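Long-range contacts in Lmo2349 protein (Listeria monocytogenes, PDB 4GVO), which probably binds L-cystine or a related amino acid outside the membrane and delivers it to an ABC transporter, as solute-binding proteins of family 3 do: residues V13-Q18 against F51-M56; N90-N95 against E215-I220; L99-L104 against D191-A196. All coordinates share one frame; numbering follows the deposited sequence.

Contacts 1 and 3 lie on opposite sides of the chain's centre, their own centres about 26 Å apart, with the bound amino acid, histidine or s-oxy cysteine, in the region between. Between nearest atoms, Gly16 of contact 1 is about 9 Å from the histidine, the Leu99 side chain of contact 3 about 6 Å from either ligand, and the Tyr94 side chain of contact 2 about 9 Å. Contact 2 sits about 19 Å, centre to centre, from contact 1. Contacts 2 and 3 are about 25 Å apart between centres, yet strand 95-104 begins where the 90-95 loop ends, and helix 207-222 follows strand 191-202, so the two are linked along the chain but do not otherwise touch.

Contact 1: V13-Q18 against F51-M56; sequences VGTGTQ and FKFKTM
Val13 touches two phenylalanines of 51-56 with different parts of its side chain. Val13 CB lies 3.9 Å from Phe53 CD1. From there CG1, anti to the backbone N (chi1 -177°), runs alongside that ring toward Phe53 CE1, while CG2 turns the other way and meets the Phe51 ring at its edge, in the ring plane, with Val13 CG2 3.6 Å from Phe51 CD2. The backbones pair in parallel, Val13 beside Phe53, Gly14 beside Lys54 and Thr15 beside Thr55. Val13 N gives a nearly straight bond to Lys52 O (2.8 Å, 170° at the hydrogen), and Lys54 N returns one to Val13 O. Thr15 bonds Lys54 O through its N and receives Met56 N on its O, the last bond more bent at 142°. Strands 9-15 and 49-55 are neighbours in a sheet of the periplasmic binding protein fold, and helix 34-44 in the connection between them makes a beta-alpha-beta crossover; its Val36 and Val39 lie against Phe53, and Val39 also against Val13 and Phe51. Farther along, the methyls of the threonines gather: Thr15 CG2 approaches Thr55 CG2 at 4.1 Å, and Thr17 CG2 reaches Thr55 CB at 3.9 Å, the Thr17 and Thr55 side chains crossing at about a right angle. Thr15 OG1 is instead bonded to Ala74 O. Beyond the last direct bond, one water accepts from Thr17 N and donates to Met56 O.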
ATOM      1  N   VAL A  13     -13.126  -6.593  -7.622  1.00  9.45           N
ATOM      2  CA  VAL A  13     -12.089  -5.861  -6.898  1.00  9.05           C
ATOM      3  C   VAL A  13     -10.768  -6.586  -7.000  1.00  9.13           C
ATOM      4  O   VAL A  13     -10.622  -7.709  -6.506  1.00 10.95           O
ATOM      5  CB  VAL A  13     -12.491  -5.728  -5.400  1.00  9.50           C
ATOM      6  CG1 VAL A  13     -11.468  -4.893  -4.634  1.00 11.08           C
ATOM      7  CG2 VAL A  13     -13.900  -5.141  -5.253  1.00 12.82           C
ATOM      8  N   GLY A  14      -9.779  -5.957  -7.620  1.00  8.67           N
ATOM      9  CA  GLY A  14      -8.452  -6.489  -7.617  1.00  9.37           C
ATOM     10  C   GLY A  14      -7.749  -6.201  -6.311  1.00  9.13           C
ATOM     11  O   GLY A  14      -7.773  -5.071  -5.831  1.00  9.47           O
ATOM     12  N   THR A  15      -7.117  -7.224  -5.768  1.00  8.60           N
ATOM     13  CA  THR A  15      -6.269  -7.079  -4.608  1.00  8.81           C
ATOM     14  C   THR A  15      -5.160  -8.102  -4.633  1.00  9.12           C
ATOM     15  O   THR A  15      -5.079  -8.916  -5.564  1.00  8.69           O
ATOM     16  CB  THR A  15      -7.120  -7.121  -3.317  1.00 11.06           C
ATOM     17  OG1 THR A  15      -6.340  -6.632  -2.208  1.00 11.01           O
ATOM     18  CG2 THR A  15      -7.645  -8.526  -2.999  1.00 11.55           C
ATOM     19  N   GLY A  16      -4.300  -8.066  -3.631  1.00 10.17           N
ATOM     20  CA  GLY A  16      -3.184  -8.993  -3.506  1.00 10.35           C
ATOM     21  C   GLY A  16      -3.386 -10.002  -2.376  1.00 10.08           C
ATOM     22  O   GLY A  16      -4.441 -10.069  -1.725  1.00 10.50           O
ATOM     23  N   THR A  17      -2.348 -10.798  -2.169  1.00 10.82           N
ATOM     24  CA  THR A  17      -2.295 -11.737  -1.053  1.00 10.93           C
ATOM     25  C   THR A  17      -0.998 -11.642  -0.272  1.00 10.27           C
ATOM     26  O   THR A  17      -0.794 -12.429   0.663  1.00 12.56           O
ATOM     27  CB  THR A  17      -2.451 -13.200  -1.530  1.00 12.08           C
ATOM     28  OG1 THR A  17      -1.334 -13.560  -2.364  1.00 15.55           O
ATOM     29  CG2 THR A  17      -3.793 -13.369  -2.286  1.00 13.79           C
ATOM     30  N   GLN A  18      -0.167 -10.629  -0.554  1.00 10.43           N
ATOM     31  CA  GLN A  18       1.183 -10.583  -0.004  0.70 12.57           C
ATOM     32  C   GLN A  18       1.435  -9.330   0.806  1.00 11.21           C
ATOM     33  O   GLN A  18       2.576  -8.887   0.929  1.00 13.67           O
ATOM     34  CB  GLN A  18       2.214 -10.686  -1.119  0.70 13.62           C
ATOM     35  CG  GLN A  18       2.059 -11.944  -1.959  0.70 13.90           C
ATOM     36  CD  GLN A  18       2.349 -13.201  -1.184  0.70 20.27           C
ATOM     37  OE1 GLN A  18       3.430 -13.335  -0.612  0.70 23.22           O
ATOM     38  NE2 GLN A  18       1.387 -14.136  -1.152  0.70 20.65           N
ATOM     39  N   PHE A  51     -19.750  -7.328  -4.372  1.00 13.31           N
ATOM     40  CA  PHE A  51     -18.309  -7.195  -4.591  1.00 12.90           C
ATOM     41  C   PHE A  51     -17.688  -8.570  -4.507  1.00 15.52           C
ATOM     42  O   PHE A  51     -17.930  -9.330  -3.561  1.00 20.27           O
ATOM     43  CB  PHE A  51     -17.678  -6.267  -3.554  1.00 13.55           C
ATOM     44  CG  PHE A  51     -18.031  -4.812  -3.725  1.00 11.96           C
ATOM     45  CD1 PHE A  51     -19.296  -4.323  -3.425  1.00 15.23           C
ATOM     46  CD2 PHE A  51     -17.080  -3.877  -4.167  1.00 16.02           C
ATOM     47  CE1 PHE A  51     -19.619  -2.986  -3.586  1.00 13.90           C
ATOM     48  CE2 PHE A  51     -17.424  -2.536  -4.302  1.00 14.51           C
ATOM     49  CZ  PHE A  51     -18.685  -2.096  -3.975  1.00 13.75           C
ATOM     50  N   LYS A  52     -16.862  -8.877  -5.479  1.00 11.20           N
ATOM     51  CA  LYS A  52     -16.082 -10.077  -5.448  1.00 13.09           C
ATOM     52  C   LYS A  52     -14.622  -9.742  -5.711  1.00 13.13           C
ATOM     53  O   LYS A  52     -14.336  -8.754  -6.346  1.00 17.47           O
ATOM     54  CB  LYS A  52     -16.562 -11.048  -6.481  1.00 16.91           C
ATOM     55  CG  LYS A  52     -16.432 -10.594  -7.874  1.00 17.84           C
ATOM     56  CD  LYS A  52     -16.999 -11.626  -8.844  1.00 20.41           C
ATOM     57  CE  LYS A  52     -16.231 -12.944  -8.823  1.00 25.82           C
ATOM     58  NZ  LYS A  52     -16.770 -13.893  -9.825  1.00 33.62           N
ATOM     59  N   PHE A  53     -13.719 -10.595  -5.246  1.00 10.89           N
ATOM     60  CA  PHE A  53     -12.312 -10.330  -5.385  1.00 10.72           C
ATOM     61  C   PHE A  53     -11.688 -11.133  -6.525  1.00  9.85           C
ATOM     62  O   PHE A  53     -12.093 -12.254  -6.834  1.00 13.50           O
ATOM     63  CB  PHE A  53     -11.586 -10.640  -4.065  1.00 10.57           C
ATOM     64  CG  PHE A  53     -12.021  -9.767  -2.928  1.00 10.77           C
ATOM     65  CD1 PHE A  53     -11.514  -8.479  -2.779  1.00 10.78           C
ATOM     66  CD2 PHE A  53     -12.990 -10.204  -2.035  1.00 13.06           C
ATOM     67  CE1 PHE A  53     -11.923  -7.696  -1.728  1.00 11.61           C
ATOM     68  CE2 PHE A  53     -13.422  -9.397  -1.005  1.00 14.36           C
ATOM     69  CZ  PHE A  53     -12.876  -8.144  -0.852  1.00 13.01           C
ATOM     70  N   LYS A  54     -10.644 -10.521  -7.087  1.00  9.82           N
ATOM     71  CA  LYS A  54      -9.742 -11.151  -8.036  0.50  9.79           C
ATOM     72  C   LYS A  54      -8.329 -10.864  -7.542  1.00  9.64           C
ATOM     73  O   LYS A  54      -7.878  -9.721  -7.564  1.00 11.97           O
ATOM     74  CB  LYS A  54      -9.941 -10.609  -9.453  0.50 11.56           C
ATOM     75  CG  LYS A  54      -9.094 -11.314 -10.500  0.50 12.85           C
ATOM     76  CD  LYS A  54      -9.149 -10.653 -11.871  0.50 14.74           C
ATOM     77  CE  LYS A  54     -10.428 -10.909 -12.636  0.50 17.70           C
ATOM     78  NZ  LYS A  54     -10.469 -12.262 -13.278  0.50 23.01           N
ATOM     79  N   THR A  55      -7.653 -11.909  -7.044  1.00 10.02           N
ATOM     80  CA  THR A  55      -6.322 -11.756  -6.492  1.00 10.07           C
ATOM     81  C   THR A  55      -5.276 -11.914  -7.576  1.00 11.12           C
ATOM     82  O   THR A  55      -5.451 -12.657  -8.523  1.00 11.64           O
ATOM     83  CB  THR A  55      -6.074 -12.721  -5.336  1.00 11.91           C
ATOM     84  OG1 THR A  55      -6.233 -14.065  -5.796  1.00 14.85           O
ATOM     85  CG2 THR A  55      -7.030 -12.425  -4.192  1.00 15.02           C
ATOM     86  N   MET A  56      -4.206 -11.154  -7.417  1.00  8.97           N
ATOM     87  CA  MET A  56      -3.115 -11.107  -8.402  1.00  9.43           C
ATOM     88  C   MET A  56      -1.883 -10.549  -7.732  1.00  9.31           C
ATOM     89  O   MET A  56      -1.952 -10.043  -6.605  1.00  9.88           O
ATOM     90  CB  MET A  56      -3.512 -10.340  -9.680  1.00 10.32           C
ATOM     91  CG  MET A  56      -3.780  -8.894  -9.410  1.00 10.30           C
ATOM     92  SD  MET A  56      -4.505  -8.091 -10.819  1.00 10.89           S
ATOM     93  CE  MET A  56      -6.163  -8.821 -10.832  1.00 11.53           C
TER
HETATM   94  O   HOH W   1      -0.455 -10.773  -4.423  1.00 15.64           O

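Contact 2: N90-N95 against E215-I220; sequences NDVAYN and EALQSI
Leu217 reaches from its helix into the bend of loop 90-95, with CD2 as the touching branch. Its CG is anti to the backbone N (chi1 -170°), which carries the branched end, CG with its two methyls, out to the loop. There Leu217 CD2 comes 3.3 Å from Val92 O and also meets Val92 CG1, Tyr94 CB and the amide nitrogen Asn90 ND2. The Val92 and Leu217 side chains run antiparallel, each alongside the other, with Val92 CG1 3.8 Å from Leu217 CG. The other methyl, Val92 CG2, takes the Gln218 side: Gln218 bends at chi2 (63°), and its OE1 ends 3.9 Å from Val92 CG2, while its NE2 is bonded to Asp222 OD1. Asn90 ND2 makes a weak bond to Val92 O and a further one to Asp214 OD1; Asp214 also receives Asp91 N and Val92 N, so the residue just before 215-220 grips the loop by polar bonds where Leu217 packs on it. Helix 207-222 thus lies against the loop joining strands 88-89 and 95-104, with Leu38 of helix 34-44 touching both Leu217 and Tyr94, and Phe200 of strand 191-202 stacked on the Tyr94 ring.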
ATOM      1  N   ASN A  90     -11.563   7.542  -5.450  1.00  9.60           N
ATOM      2  CA  ASN A  90     -12.710   8.004  -4.690  1.00  9.99           C
ATOM      3  C   ASN A  90     -12.271   9.185  -3.800  1.00 10.30           C
ATOM      4  O   ASN A  90     -11.066   9.444  -3.660  1.00 11.23           O
ATOM      5  CB  ASN A  90     -13.372   6.873  -3.924  1.00 12.12           C
ATOM      6  CG  ASN A  90     -12.532   6.387  -2.778  1.00 10.56           C
ATOM      7  OD1 ASN A  90     -11.414   5.934  -2.996  1.00 13.52           O
ATOM      8  ND2 ASN A  90     -13.053   6.485  -1.558  1.00 10.97           N
ATOM      9  N   ASP A  91     -13.237   9.908  -3.216  1.00 11.91           N
ATOM     10  CA  ASP A  91     -12.950  11.121  -2.420  0.60 12.37           C
ATOM     11  C   ASP A  91     -12.552  10.864  -0.990  1.00 13.30           C
ATOM     12  O   ASP A  91     -11.898  11.723  -0.367  1.00 17.96           O
ATOM     13  CB  ASP A  91     -14.160  12.081  -2.381  0.60 14.46           C
ATOM     14  CG  ASP A  91     -14.343  12.887  -3.672  0.60 17.42           C
ATOM     15  OD1 ASP A  91     -13.560  12.761  -4.629  0.60 18.63           O
ATOM     16  OD2 ASP A  91     -15.306  13.680  -3.724  0.60 27.07           O
ATOM     17  N   VAL A  92     -12.957   9.725  -0.431  1.00 10.78           N
ATOM     18  CA  VAL A  92     -12.774   9.496   0.995  1.00 10.30           C
ATOM     19  C   VAL A  92     -11.582   8.558   1.241  1.00 10.71           C
ATOM     20  O   VAL A  92     -11.611   7.400   0.835  1.00 10.49           O
ATOM     21  CB  VAL A  92     -14.061   8.945   1.621  1.00 10.40           C
ATOM     22  CG1 VAL A  92     -13.864   8.692   3.111  1.00 11.65           C
ATOM     23  CG2 VAL A  92     -15.253   9.901   1.356  1.00 12.32           C
ATOM     24  N   ALA A  93     -10.550   9.032   1.923  1.00  9.79           N
ATOM     25  CA  ALA A  93      -9.363   8.220   2.197  1.00  8.76           C
ATOM     26  C   ALA A  93      -9.664   7.207   3.286  1.00  8.24           C
ATOM     27  O   ALA A  93     -10.547   7.422   4.166  1.00 10.86           O
ATOM     28  CB  ALA A  93      -8.230   9.140   2.673  1.00  9.89           C
ATOM     29  N   TYR A  94      -8.947   6.089   3.262  1.00  8.94           N
ATOM     30  CA  TYR A  94      -9.070   5.119   4.318  1.00  8.66           C
ATOM     31  C   TYR A  94      -7.763   4.708   5.010  1.00  8.82           C
ATOM     32  O   TYR A  94      -7.754   3.810   5.858  1.00  9.95           O
ATOM     33  CB  TYR A  94      -9.885   3.917   3.868  1.00  8.89           C
ATOM     34  CG  TYR A  94      -9.265   2.997   2.826  1.00  8.82           C
ATOM     35  CD1 TYR A  94      -9.465   3.210   1.462  1.00  9.69           C
ATOM     36  CD2 TYR A  94      -8.482   1.902   3.197  1.00  9.58           C
ATOM     37  CE1 TYR A  94      -8.949   2.354   0.513  1.00  9.58           C
ATOM     38  CE2 TYR A  94      -7.990   1.018   2.269  1.00  9.29           C
ATOM     39  CZ  TYR A  94      -8.236   1.230   0.913  1.00  8.97           C
ATOM     40  OH  TYR A  94      -7.770   0.397  -0.062  1.00 10.08           O
ATOM     41  N   ASN A  95      -6.678   5.405   4.711  1.00  7.93           N
ATOM     42  CA  ASN A  95      -5.428   5.265   5.471  1.00  8.16           C
ATOM     43  C   ASN A  95      -4.513   6.445   5.090  1.00  9.51           C
ATOM     44  O   ASN A  95      -4.790   7.137   4.098  1.00  9.72           O
ATOM     45  CB  ASN A  95      -4.697   3.929   5.211  1.00  9.55           C
ATOM     46  CG  ASN A  95      -3.785   3.546   6.336  1.00 10.75           C
ATOM     47  OD1 ASN A  95      -3.788   4.205   7.400  1.00 12.13           O
ATOM     48  ND2 ASN A  95      -3.000   2.516   6.135  1.00 11.93           N
ATOM     49  N   GLU A 215     -20.093   7.015  -0.265  1.00 10.69           N
ATOM     50  CA  GLU A 215     -21.237   7.029   0.650  1.00 11.95           C
ATOM     51  C   GLU A 215     -21.091   5.932   1.703  1.00 11.46           C
ATOM     52  O   GLU A 215     -21.232   6.156   2.902  1.00 12.02           O
ATOM     53  CB  GLU A 215     -22.541   6.881  -0.146  1.00 13.28           C
ATOM     54  CG  GLU A 215     -22.897   8.106  -0.941  1.00 14.87           C
ATOM     55  CD  GLU A 215     -23.980   7.903  -2.007  1.00 18.80           C
ATOM     56  OE1 GLU A 215     -24.464   6.765  -2.221  1.00 21.34           O
ATOM     57  OE2 GLU A 215     -24.350   8.897  -2.670  1.00 24.26           O
ATOM     58  N   ALA A 216     -20.747   4.744   1.241  1.00 10.42           N
ATOM     59  CA  ALA A 216     -20.574   3.640   2.161  1.00 10.49           C
ATOM     60  C   ALA A 216     -19.408   3.886   3.137  1.00 10.56           C
ATOM     61  O   ALA A 216     -19.523   3.667   4.351  1.00 10.93           O
ATOM     62  CB  ALA A 216     -20.363   2.344   1.387  1.00 10.64           C
ATOM     63  N   LEU A 217     -18.262   4.310   2.599  1.00  9.88           N
ATOM     64  CA  LEU A 217     -17.104   4.543   3.429  1.00 10.44           C
ATOM     65  C   LEU A 217     -17.412   5.666   4.439  1.00 11.35           C
ATOM     66  O   LEU A 217     -16.986   5.573   5.584  1.00 11.50           O
ATOM     67  CB  LEU A 217     -15.885   4.914   2.566  1.00 12.57           C
ATOM     68  CG  LEU A 217     -14.512   4.962   3.271  1.00 17.18           C
ATOM     69  CD1 LEU A 217     -14.228   3.861   4.270  1.00 17.51           C
ATOM     70  CD2 LEU A 217     -13.417   5.045   2.187  1.00 18.66           C
ATOM     71  N   GLN A 218     -18.104   6.730   4.034  1.00 10.54           N
ATOM     72  CA  GLN A 218     -18.413   7.785   4.988  1.00 12.24           C
ATOM     73  C   GLN A 218     -19.273   7.250   6.128  1.00 11.21           C
ATOM     74  O   GLN A 218     -19.089   7.624   7.265  1.00 13.47           O
ATOM     75  CB  GLN A 218     -19.141   8.939   4.298  1.00 13.76           C
ATOM     76  CG  GLN A 218     -19.257  10.161   5.193  1.00 15.05           C
ATOM     77  CD  GLN A 218     -17.870  10.713   5.523  1.00 14.44           C
ATOM     78  OE1 GLN A 218     -17.102  11.046   4.618  1.00 17.00           O
ATOM     79  NE2 GLN A 218     -17.541  10.803   6.801  1.00 15.87           N
ATOM     80  N   SER A 219     -20.228   6.372   5.823  1.00 11.73           N
ATOM     81  CA  SER A 219     -21.043   5.792   6.904  0.60 12.18           C
ATOM     82  C   SER A 219     -20.230   4.888   7.828  1.00 11.77           C
ATOM     83  O   SER A 219     -20.492   4.817   9.024  1.00 13.78           O
ATOM     84  CB  SER A 219     -22.268   5.058   6.349  0.60 12.91           C
ATOM     85  OG  SER A 219     -21.947   3.856   5.706  0.60 12.51           O
ATOM     86  N   ILE A 220     -19.228   4.209   7.288  1.00 11.39           N
ATOM     87  CA  ILE A 220     -18.290   3.406   8.057  1.00 10.50           C
ATOM     88  C   ILE A 220     -17.425   4.264   8.976  1.00 11.58           C
ATOM     89  O   ILE A 220     -17.123   3.874  10.103  1.00 11.81           O
ATOM     90  CB  ILE A 220     -17.471   2.539   7.082  1.00  9.75           C
ATOM     91  CG1 ILE A 220     -18.387   1.471   6.449  1.00 11.32           C
ATOM     92  CG2 ILE A 220     -16.248   1.883   7.725  1.00 11.52           C
ATOM     93  CD1 ILE A 220     -17.822   0.842   5.178  1.00 11.94           C
TER

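Contact 3: L99-L104 against D191-A196; sequences LQLTVL and DVLSNA
Two backbone hydrogen bonds join Leu99 to segment 191-196. Leu99 N donates to Ser194 O (2.9 Å), and Leu193 N donates to Leu99 O at 2.8 Å, both nearly straight at 167°. The same Leu99 O also receives a CA-H contact from Val192, with Val192 CA 3.4 Å from Leu99 O. A water extends the pairing by one step, accepting from Leu101 N and donating to Asp191 O; the axes of the short segments run at 119° between N-to-C directions, far from an ideal antiparallel pair, consistent with the chains parting here.

This short pairing belongs to the periplasmic binding protein fold, where strand 95-104 also bonds strands 168-170 and 186-189. In family 3 proteins two lobes close round the solute, and Leu99 lies close to the bound amino acid here, with Glu78 and Phe97, which line the ligand pocket, near this end of the strand pair: Glu78 touches Leu99 and Ala196, and Phe97 bonds Ala196 through the backbone.

Side-chain packing adds to the backbone bonds. Leu101 CD2 meets Leu193 CD1 at 4.0 Å, the two side chains set at an oblique angle, and Leu193 also packs on Val132 of helix 128-139. Leu99 CD1 rests 4.0 Å from Ser194 CB. Gln100, though polar, packs by its aliphatic part: with CG anti to the carbonyl carbon (chi1 -74°), Gln100 CG passes 3.6 Å from Asp191 O and 4.1 Å from Val192 CG2, and the extended remainder carries NE2 on to a bond with Gly190 O.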
ATOM      1  N   LEU A  99       5.839   7.818   3.630  1.00  7.44           N
ATOM      2  CA  LEU A  99       7.009   7.014   3.256  1.00  7.44           C
ATOM      3  C   LEU A  99       8.315   7.597   3.800  1.00  7.38           C
ATOM      4  O   LEU A  99       8.544   8.791   3.730  1.00  8.50           O
ATOM      5  CB  LEU A  99       7.129   6.944   1.733  1.00  7.71           C
ATOM      6  CG  LEU A  99       6.010   6.152   1.018  1.00  8.95           C
ATOM      7  CD1 LEU A  99       6.205   6.239  -0.514  1.00 11.30           C
ATOM      8  CD2 LEU A  99       5.950   4.712   1.521  1.00 10.62           C
ATOM      9  N   GLN A 100       9.159   6.724   4.303  1.00  8.00           N
ATOM     10  CA  GLN A 100      10.498   7.042   4.741  1.00  7.80           C
ATOM     11  C   GLN A 100      11.465   5.979   4.259  1.00  6.91           C
ATOM     12  O   GLN A 100      11.082   4.802   4.140  1.00  7.96           O
ATOM     13  CB  GLN A 100      10.605   7.107   6.277  1.00  7.64           C
ATOM     14  CG  GLN A 100       9.979   8.363   6.872  1.00  8.90           C
ATOM     15  CD  GLN A 100       9.840   8.272   8.362  1.00 10.29           C
ATOM     16  OE1 GLN A 100       8.911   7.692   8.849  1.00 10.70           O
ATOM     17  NE2 GLN A 100      10.835   8.811   9.094  1.00 11.71           N
ATOM     18  N   LEU A 101      12.718   6.354   4.047  1.00  7.25           N
ATOM     19  CA  LEU A 101      13.770   5.358   3.924  1.00  8.16           C
ATOM     20  C   LEU A 101      13.717   4.425   5.112  1.00  7.72           C
ATOM     21  O   LEU A 101      13.444   4.827   6.237  1.00  8.98           O
ATOM     22  CB  LEU A 101      15.137   5.970   3.831  1.00  8.55           C
ATOM     23  CG  LEU A 101      15.421   6.899   2.654  1.00  9.04           C
ATOM     24  CD1 LEU A 101      16.838   7.458   2.743  1.00 10.73           C
ATOM     25  CD2 LEU A 101      15.175   6.195   1.309  1.00 11.53           C
ATOM     26  N   THR A 102      13.979   3.155   4.834  1.00  7.98           N
ATOM     27  CA  THR A 102      13.882   2.121   5.849  1.00  9.00           C
ATOM     28  C   THR A 102      15.148   1.269   5.715  1.00  8.66           C
ATOM     29  O   THR A 102      15.561   0.914   4.623  1.00  8.94           O
ATOM     30  CB  THR A 102      12.603   1.310   5.627  1.00 10.39           C
ATOM     31  OG1 THR A 102      11.471   2.154   5.862  1.00 11.12           O
ATOM     32  CG2 THR A 102      12.532   0.109   6.587  1.00 11.37           C
ATOM     33  N   VAL A 103      15.789   1.003   6.851  1.00  8.75           N
ATOM     34  CA  VAL A 103      17.079   0.332   6.906  1.00  8.77           C
ATOM     35  C   VAL A 103      17.082  -0.744   7.994  1.00  8.31           C
ATOM     36  O   VAL A 103      16.164  -0.845   8.794  1.00  9.54           O
ATOM     37  CB  VAL A 103      18.197   1.358   7.184  1.00  8.64           C
ATOM     38  CG1 VAL A 103      18.323   2.372   6.034  1.00  9.10           C
ATOM     39  CG2 VAL A 103      17.963   2.050   8.538  1.00 11.05           C
ATOM     40  N   LEU A 104      18.117  -1.575   8.000  1.00 10.42           N
ATOM     41  CA  LEU A 104      18.352  -2.457   9.166  1.00 11.37           C
ATOM     42  C   LEU A 104      18.481  -1.624  10.438  1.00 11.15           C
ATOM     43  O   LEU A 104      19.062  -0.543  10.437  1.00 10.96           O
ATOM     44  CB  LEU A 104      19.627  -3.187   8.984  1.00 14.88           C
ATOM     45  CG  LEU A 104      19.722  -4.386   8.188  1.00 20.82           C
ATOM     46  CD1 LEU A 104      21.167  -4.901   8.456  1.00 20.91           C
ATOM     47  CD2 LEU A 104      18.664  -5.421   8.587  1.00 19.69           C
ATOM     48  N   ASP A 191      13.677  11.874   6.708  1.00 10.70           N
ATOM     49  CA  ASP A 191      12.470  12.680   6.550  1.00 10.27           C
ATOM     50  C   ASP A 191      11.383  11.925   5.817  1.00  9.14           C
ATOM     51  O   ASP A 191      11.655  10.946   5.090  1.00 10.42           O
ATOM     52  CB  ASP A 191      12.803  13.974   5.850  1.00 13.01           C
ATOM     53  CG  ASP A 191      13.727  14.888   6.701  1.00 15.73           C
ATOM     54  OD1 ASP A 191      13.736  14.753   7.959  1.00 13.51           O
ATOM     55  OD2 ASP A 191      14.440  15.682   6.078  1.00 22.08           O
ATOM     56  N   VAL A 192      10.156  12.352   6.014  1.00  9.95           N
ATOM     57  CA  VAL A 192       9.041  11.826   5.225  1.00  9.09           C
ATOM     58  C   VAL A 192       9.172  12.324   3.781  1.00  9.50           C
ATOM     59  O   VAL A 192       9.236  13.528   3.530  1.00 12.59           O
ATOM     60  CB  VAL A 192       7.710  12.217   5.854  1.00  9.22           C
ATOM     61  CG1 VAL A 192       6.504  11.806   4.987  1.00 11.51           C
ATOM     62  CG2 VAL A 192       7.568  11.638   7.233  1.00 11.25           C
ATOM     63  N   LEU A 193       9.264  11.365   2.846  1.00  8.87           N
ATOM     64  CA  LEU A 193       9.521  11.620   1.443  1.00  8.46           C
ATOM     65  C   LEU A 193       8.259  11.756   0.622  1.00  8.67           C
ATOM     66  O   LEU A 193       8.322  12.275  -0.488  1.00 11.48           O
ATOM     67  CB  LEU A 193      10.393  10.508   0.865  1.00  9.03           C
ATOM     68  CG  LEU A 193      11.760  10.269   1.553  1.00  9.13           C
ATOM     69  CD1 LEU A 193      12.418   9.020   0.956  1.00 11.31           C
ATOM     70  CD2 LEU A 193      12.659  11.505   1.533  1.00 12.15           C
ATOM     71  N   SER A 194       7.144  11.289   1.157  1.00  8.77           N
ATOM     72  CA  SER A 194       5.847  11.375   0.509  1.00  9.47           C
ATOM     73  C   SER A 194       4.808  11.162   1.606  1.00  9.20           C
ATOM     74  O   SER A 194       5.020  10.332   2.487  1.00 10.07           O
ATOM     75  CB  SER A 194       5.742  10.258  -0.547  1.00 12.55           C
ATOM     76  OG  SER A 194       4.418  10.187  -1.121  1.00 15.13           O
ATOM     77  N   ASN A 195       3.691  11.882   1.520  1.00  8.87           N
ATOM     78  CA  ASN A 195       2.636  11.785   2.519  1.00  9.42           C
ATOM     79  C   ASN A 195       1.246  11.666   1.857  1.00 10.63           C
ATOM     80  O   ASN A 195       0.307  12.363   2.236  1.00 13.34           O
ATOM     81  CB  ASN A 195       2.665  12.963   3.504  1.00 12.16           C
ATOM     82  CG  ASN A 195       1.839  12.692   4.749  1.00 15.13           C
ATOM     83  OD1 ASN A 195       1.555  11.528   5.097  1.00 16.52           O
ATOM     84  ND2 ASN A 195       1.402  13.745   5.394  1.00 20.24           N
ATOM     85  N   ALA A 196       1.145  10.774   0.865  1.00 10.48           N
ATOM     86  CA  ALA A 196      -0.117  10.486   0.185  1.00  9.51           C
ATOM     87  C   ALA A 196      -1.082   9.749   1.091  1.00 10.59           C
ATOM     88  O   ALA A 196      -0.672   8.918   1.941  1.00 12.00           O
ATOM     89  CB  ALA A 196       0.128   9.688  -1.076  1.00 11.02           C
TER
HETATM   90  O   HOH W   2      13.530   9.051   4.778  1.00  8.69           O